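Local coordinates for protein PppA (Pseudomonas aeruginosa, PDB 6JKV) that regulates the type VI secretion system and, as a manganese-binding member of the PP2C family, probably dephosphorylates phosphoserine and phosphothreonine in proteins, at residues Phe209-Ala220 with Arg248-Val259. Sequence-based numbering, arbitrary orientation.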
ATOM      1  N   PHE A 209       2.261  -3.480  11.585  1.00 15.34           N
ATOM      2  CA  PHE A 209       1.535  -2.860  10.456  1.00 16.05           C
ATOM      3  C   PHE A 209       1.686  -3.749   9.235  1.00 16.27           C
ATOM      4  O   PHE A 209       2.768  -4.311   9.022  1.00 17.09           O
ATOM      5  CB  PHE A 209       2.064  -1.456  10.171  1.00 16.05           C
ATOM      6  CG  PHE A 209       2.006  -0.541  11.361  1.00 14.72           C
ATOM      7  CD1 PHE A 209       0.843   0.133  11.674  1.00 14.54           C
ATOM      8  CD2 PHE A 209       3.117  -0.361  12.164  1.00 15.74           C
ATOM      9  CE1 PHE A 209       0.792   0.981  12.767  1.00 15.24           C
ATOM     10  CE2 PHE A 209       3.068   0.494  13.253  1.00 15.87           C
ATOM     11  CZ  PHE A 209       1.907   1.161  13.552  1.00 15.63           C
ATOM     12  N   LEU A 210       0.613  -3.859   8.467  1.00 15.92           N
ATOM     13  CA  LEU A 210       0.613  -4.564   7.171  1.00 15.92           C
ATOM     14  C   LEU A 210       0.113  -3.609   6.091  1.00 14.82           C
ATOM     15  O   LEU A 210      -1.024  -3.127   6.208  1.00 14.36           O
ATOM     16  CB  LEU A 210      -0.286  -5.798   7.254  1.00 16.91           C
ATOM     17  CG  LEU A 210      -0.602  -6.429   5.900  1.00 17.09           C
ATOM     18  CD1 LEU A 210       0.630  -7.134   5.353  1.00 17.09           C
ATOM     19  CD2 LEU A 210      -1.778  -7.383   5.998  1.00 17.21           C
ATOM     20  N   LEU A 211       0.967  -3.348   5.108  1.00 15.35           N
ATOM     21  CA  LEU A 211       0.591  -2.720   3.824  1.00 15.30           C
ATOM     22  C   LEU A 211       0.451  -3.843   2.794  1.00 15.73           C
ATOM     23  O   LEU A 211       1.358  -4.714   2.703  1.00 15.20           O
ATOM     24  CB  LEU A 211       1.668  -1.718   3.405  1.00 15.28           C
ATOM     25  CG  LEU A 211       1.867  -0.507   4.316  1.00 16.07           C
ATOM     26  CD1 LEU A 211       2.710  -0.837   5.542  1.00 17.29           C
ATOM     27  CD2 LEU A 211       2.527   0.622   3.531  1.00 17.15           C
ATOM     28  N   CYS A 212      -0.641  -3.849   2.038  1.00 15.88           N
ATOM     29  CA  CYS A 212      -0.865  -4.935   1.060  1.00 16.81           C
ATOM     30  C   CYS A 212      -1.704  -4.444  -0.111  1.00 16.72           C
ATOM     31  O   CYS A 212      -2.445  -3.449   0.025  1.00 15.84           O
ATOM     32  CB  CYS A 212      -1.499  -6.160   1.717  1.00 17.78           C
ATOM     33  SG  CYS A 212      -3.212  -5.952   2.272  1.00 17.12           S
ATOM     34  N   SER A 213      -1.544  -5.120  -1.241  1.00 15.87           N
ATOM     35  CA  SER A 213      -2.427  -4.971  -2.408  1.00 16.77           C
ATOM     36  C   SER A 213      -3.636  -5.873  -2.191  1.00 17.36           C
ATOM     37  O   SER A 213      -3.569  -6.763  -1.316  1.00 16.94           O
ATOM     38  CB  SER A 213      -1.706  -5.276  -3.686  1.00 17.39           C
ATOM     39  OG  SER A 213      -1.300  -6.637  -3.744  1.00 18.40           O
ATOM     40  N   ASP A 214      -4.697  -5.647  -2.961  1.00 19.35           N
ATOM     41  CA  ASP A 214      -5.975  -6.387  -2.808  1.00 19.60           C
ATOM     42  C   ASP A 214      -5.743  -7.881  -3.066  1.00 19.94           C
ATOM     43  O   ASP A 214      -6.544  -8.686  -2.589  1.00 19.84           O
ATOM     44  CB  ASP A 214      -7.067  -5.806  -3.705  1.00 20.12           C
ATOM     45  CG  ASP A 214      -6.719  -5.810  -5.182  1.00 20.55           C
ATOM     46  OD1 ASP A 214      -5.523  -5.985  -5.510  1.00 20.25           O
ATOM     47  OD2 ASP A 214      -7.645  -5.641  -5.993  1.00 18.89           O
ATOM     48  N   GLY A 215      -4.668  -8.240  -3.771  1.00 20.21           N
ATOM     49  CA  GLY A 215      -4.328  -9.643  -4.061  1.00 20.53           C
ATOM     50  C   GLY A 215      -4.194 -10.486  -2.808  1.00 19.67           C
ATOM     51  O   GLY A 215      -4.466 -11.707  -2.896  1.00 18.84           O
ATOM     52  N   LEU A 216      -3.816  -9.880  -1.678  1.00 18.59           N
ATOM     53  CA  LEU A 216      -3.688 -10.611  -0.391  1.00 19.36           C
ATOM     54  C   LEU A 216      -5.061 -10.750   0.270  1.00 20.43           C
ATOM     55  O   LEU A 216      -5.462 -11.910   0.557  1.00 20.29           O
ATOM     56  CB  LEU A 216      -2.698  -9.899   0.531  1.00 18.33           C
ATOM     57  CG  LEU A 216      -2.585 -10.483   1.938  1.00 18.77           C
ATOM     58  CD1 LEU A 216      -2.165 -11.950   1.899  1.00 19.13           C
ATOM     59  CD2 LEU A 216      -1.611  -9.673   2.767  1.00 18.47           C
ATOM     60  N   ASN A 217      -5.752  -9.636   0.536  1.00 20.19           N
ATOM     61  CA  ASN A 217      -7.041  -9.701   1.280  1.00 21.40           C
ATOM     62  C   ASN A 217      -8.091 -10.396   0.412  1.00 22.46           C
ATOM     63  O   ASN A 217      -9.100 -10.871   0.960  1.00 22.96           O
ATOM     64  CB  ASN A 217      -7.525  -8.348   1.801  1.00 21.51           C
ATOM     65  CG  ASN A 217      -7.411  -7.223   0.801  1.00 21.62           C
ATOM     66  OD1 ASN A 217      -6.327  -6.685   0.583  1.00 21.52           O
ATOM     67  ND2 ASN A 217      -8.538  -6.820   0.240  1.00 22.40           N
ATOM     68  N   LYS A 218      -7.850 -10.509  -0.892  1.00 21.83           N
ATOM     69  CA  LYS A 218      -8.767 -11.246  -1.791  1.00 23.24           C
ATOM     70  C   LYS A 218      -8.654 -12.753  -1.540  1.00 23.41           C
ATOM     71  O   LYS A 218      -9.621 -13.468  -1.846  1.00 24.55           O
ATOM     72  CB  LYS A 218      -8.448 -10.920  -3.248  1.00 24.19           C
ATOM     73  CG  LYS A 218      -9.672 -10.715  -4.123  1.00 25.39           C
ATOM     74  CD  LYS A 218      -9.359 -10.873  -5.589  1.00 26.50           C
ATOM     75  CE  LYS A 218      -8.366  -9.845  -6.094  1.00 25.91           C
ATOM     76  NZ  LYS A 218      -8.908  -8.476  -5.972  1.00 26.04           N
ATOM     77  N   THR A 219      -7.534 -13.219  -0.987  1.00 22.44           N
ATOM     78  CA  THR A 219      -7.253 -14.664  -0.793  1.00 23.49           C
ATOM     79  C   THR A 219      -7.168 -15.054   0.690  1.00 24.23           C
ATOM     80  O   THR A 219      -7.050 -16.263   0.976  1.00 25.10           O
ATOM     81  CB  THR A 219      -5.956 -15.060  -1.499  1.00 23.77           C
ATOM     82  OG1 THR A 219      -4.919 -14.141  -1.149  1.00 23.29           O
ATOM     83  CG2 THR A 219      -6.107 -15.086  -3.003  1.00 24.50           C
ATOM     84  N   ALA A 220      -7.211 -14.094   1.612  1.00 24.16           N
ATOM     85  CA  ALA A 220      -7.231 -14.365   3.067  1.00 23.64           C
ATOM     86  C   ALA A 220      -8.068 -13.295   3.767  1.00 23.03           C
ATOM     87  O   ALA A 220      -7.866 -12.094   3.503  1.00 21.38           O
ATOM     88  CB  ALA A 220      -5.829 -14.398   3.615  1.00 22.45           C
ATOM     89  N   ARG A 248      -4.120 -20.495  -2.229  1.00 27.68           N
ATOM     90  CA  ARG A 248      -5.563 -20.345  -2.525  1.00 28.57           C
ATOM     91  C   ARG A 248      -5.772 -19.781  -3.932  1.00 28.65           C
ATOM     92  O   ARG A 248      -6.854 -19.226  -4.192  1.00 29.52           O
ATOM     93  CB  ARG A 248      -6.220 -19.491  -1.441  1.00 27.87           C
ATOM     94  CG  ARG A 248      -6.541 -20.296  -0.196  1.00 28.63           C
ATOM     95  CD  ARG A 248      -6.456 -19.443   1.042  1.00 27.68           C
ATOM     96  NE  ARG A 248      -6.874 -20.175   2.223  1.00 28.14           N
ATOM     97  CZ  ARG A 248      -7.351 -19.602   3.319  1.00 27.61           C
ATOM     98  NH1 ARG A 248      -7.465 -18.278   3.375  1.00 26.00           N
ATOM     99  NH2 ARG A 248      -7.718 -20.354   4.348  1.00 28.02           N
ATOM    100  N   GLY A 249      -4.781 -19.919  -4.813  1.00 28.33           N
ATOM    101  CA  GLY A 249      -4.971 -19.711  -6.262  1.00 28.45           C
ATOM    102  C   GLY A 249      -4.549 -18.337  -6.777  1.00 27.56           C
ATOM    103  O   GLY A 249      -4.676 -18.119  -7.988  1.00 27.84           O
ATOM    104  N   ALA A 250      -4.129 -17.414  -5.906  1.00 25.98           N
ATOM    105  CA  ALA A 250      -3.424 -16.156  -6.272  1.00 25.51           C
ATOM    106  C   ALA A 250      -3.928 -15.550  -7.582  1.00 25.18           C
ATOM    107  O   ALA A 250      -3.163 -15.361  -8.522  1.00 24.70           O
ATOM    108  CB  ALA A 250      -1.950 -16.432  -6.366  1.00 27.01           C
ATOM    109  N   PRO A 251      -5.216 -15.161  -7.653  1.00 24.39           N
ATOM    110  CA  PRO A 251      -5.808 -14.647  -8.891  1.00 25.32           C
ATOM    111  C   PRO A 251      -5.227 -13.290  -9.318  1.00 24.33           C
ATOM    112  O   PRO A 251      -5.334 -12.966 -10.484  1.00 25.02           O
ATOM    113  CB  PRO A 251      -7.300 -14.523  -8.560  1.00 25.68           C
ATOM    114  CG  PRO A 251      -7.353 -14.425  -7.049  1.00 25.18           C
ATOM    115  CD  PRO A 251      -6.139 -15.142  -6.516  1.00 24.52           C
ATOM    116  N   ASP A 252      -4.626 -12.556  -8.375  1.00 24.04           N
ATOM    117  CA  ASP A 252      -4.044 -11.208  -8.594  1.00 23.52           C
ATOM    118  C   ASP A 252      -2.570 -11.209  -8.171  1.00 23.23           C
ATOM    119  O   ASP A 252      -2.157 -12.124  -7.429  1.00 24.63           O
ATOM    120  CB  ASP A 252      -4.836 -10.150  -7.817  1.00 22.61           C
ATOM    121  CG  ASP A 252      -4.600  -8.726  -8.290  1.00 21.86           C
ATOM    122  OD1 ASP A 252      -3.796  -8.538  -9.228  1.00 23.43           O
ATOM    123  OD2 ASP A 252      -5.218  -7.818  -7.715  1.00 21.55           O
ATOM    124  N   ASN A 253      -1.805 -10.220  -8.640  1.00 23.02           N
ATOM    125  CA  ASN A 253      -0.485  -9.874  -8.059  1.00 21.57           C
ATOM    126  C   ASN A 253      -0.706  -9.722  -6.555  1.00 20.12           C
ATOM    127  O   ASN A 253      -1.683  -9.069  -6.159  1.00 19.10           O
ATOM    128  CB  ASN A 253       0.102  -8.588  -8.638  1.00 21.41           C
ATOM    129  CG  ASN A 253       0.245  -8.601 -10.148  1.00 22.44           C
ATOM    130  OD1 ASN A 253       0.292  -7.542 -10.771  1.00 22.30           O
ATOM    131  ND2 ASN A 253       0.342  -9.784 -10.740  1.00 24.16           N
ATOM    132  N   ILE A 254       0.150 -10.326  -5.744  1.00 19.33           N
ATOM    133  CA  ILE A 254      -0.018 -10.323  -4.270  1.00 20.39           C
ATOM    134  C   ILE A 254       1.260  -9.756  -3.667  1.00 19.82           C
ATOM    135  O   ILE A 254       2.328 -10.334  -3.906  1.00 21.62           O
ATOM    136  CB  ILE A 254      -0.362 -11.727  -3.737  1.00 21.68           C
ATOM    137  CG1 ILE A 254      -0.334 -11.749  -2.209  1.00 21.77           C
ATOM    138  CG2 ILE A 254       0.536 -12.795  -4.342  1.00 23.18           C
ATOM    139  CD1 ILE A 254      -1.132 -12.887  -1.610  1.00 22.56           C
ATOM    140  N   THR A 255       1.132  -8.645  -2.943  1.00 18.79           N
ATOM    141  CA  THR A 255       2.269  -7.984  -2.269  1.00 19.48           C
ATOM    142  C   THR A 255       1.920  -7.782  -0.796  1.00 18.80           C
ATOM    143  O   THR A 255       0.773  -7.390  -0.501  1.00 19.10           O
ATOM    144  CB  THR A 255       2.622  -6.656  -2.945  1.00 19.05           C
ATOM    145  OG1 THR A 255       2.842  -6.924  -4.328  1.00 20.46           O
ATOM    146  CG2 THR A 255       3.851  -6.012  -2.334  1.00 18.60           C
ATOM    147  N   ALA A 256       2.882  -8.051   0.081  1.00 18.44           N
ATOM    148  CA  ALA A 256       2.752  -7.841   1.533  1.00 18.17           C
ATOM    149  C   ALA A 256       4.016  -7.147   2.031  1.00 17.41           C
ATOM    150  O   ALA A 256       5.128  -7.523   1.610  1.00 18.61           O
ATOM    151  CB  ALA A 256       2.510  -9.152   2.242  1.00 19.04           C
ATOM    152  N   LEU A 257       3.822  -6.135   2.866  1.00 17.02           N
ATOM    153  CA  LEU A 257       4.918  -5.396   3.530  1.00 16.66           C
ATOM    154  C   LEU A 257       4.543  -5.249   5.001  1.00 16.72           C
ATOM    155  O   LEU A 257       3.465  -4.681   5.290  1.00 16.07           O
ATOM    156  CB  LEU A 257       5.095  -4.041   2.844  1.00 15.53           C
ATOM    157  CG  LEU A 257       6.456  -3.380   3.028  1.00 16.17           C
ATOM    158  CD1 LEU A 257       6.799  -2.493   1.831  1.00 16.00           C
ATOM    159  CD2 LEU A 257       6.461  -2.579   4.317  1.00 16.28           C
ATOM    160  N   VAL A 258       5.385  -5.780   5.886  1.00 16.77           N
ATOM    161  CA  VAL A 258       5.120  -5.786   7.349  1.00 16.85           C
ATOM    162  C   VAL A 258       6.151  -4.892   8.028  1.00 17.25           C
ATOM    163  O   VAL A 258       7.344  -4.978   7.690  1.00 18.56           O
ATOM    164  CB  VAL A 258       5.091  -7.211   7.933  1.00 17.37           C
ATOM    165  CG1 VAL A 258       5.169  -7.199   9.457  1.00 18.12           C
ATOM    166  CG2 VAL A 258       3.841  -7.936   7.469  1.00 16.60           C
ATOM    167  N   VAL A 259       5.670  -4.046   8.930  1.00 16.61           N
ATOM    168  CA  VAL A 259       6.506  -3.147   9.760  1.00 16.66           C
ATOM    169  C   VAL A 259       6.204  -3.468  11.223  1.00 17.11           C
ATOM    170  O   VAL A 259       5.014  -3.589  11.587  1.00 16.44           O
ATOM    171  CB  VAL A 259       6.232  -1.669   9.434  1.00 16.18           C
ATOM    172  CG1 VAL A 259       7.128  -0.738  10.232  1.00 16.32           C
ATOM    173  CG2 VAL A 259       6.381  -1.392   7.946  1.00 17.36           C
TER
HETATM  174  O   HOH W   1      -4.147 -12.921  -5.228  1.00 25.00           O
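Asp214 OD1 and Asp252 OD2 lie only 2.9 Å apart because both ligate one manganese ion, which Asp61 also binds; the two carboxylate planes are turned 77° to each other. The other oxygen of Asp214, OD2, forms a salt bridge with Lys218 NZ (3.1 Å), whose hydrogen-bond component is weak, while Asp252 OD1 accepts a weak, bent bond from Asn253 N. One residue before Asp214, the Ser213 hydroxyl stands in for the carbonyl in the strand ladder: with chi1 at 65°, OG receives Thr255 N at 3.3 Å, Ser213 O instead accepts Leu216 N, and Ser213 N gives a weak bond to Thr255 O. Asp46 is a further partner of that hydroxyl, and Thr255 OG1 is bonded to both Asp46 and Ser35. Farther from the site, strands 209-212 and 254-259 run antiparallel as neighbours in one of the two sheets of the PP2C beta-sandwich. Phe209 pairs with Val259 and Leu211 with Leu257 through reciprocal N-H to O bonds. Leu211 and Leu257 face Val59 of the other sheet, whereas Leu210 and Val258 meet helix 234-247 on the reverse face. Between Gly215 and Asp252, a water donates to Gly215 O (2.6 Å) and accepts from Asp252 N (3.2 Å). Leu216 CD1 packs obliquely on Ile254 CD1 at 3.8 Å. Arg248 NH1 reaches a lone pair of Thr219 O in the carbonyl plane, nearly straight at 166°, and its NH2 forms a salt bridge with Glu224.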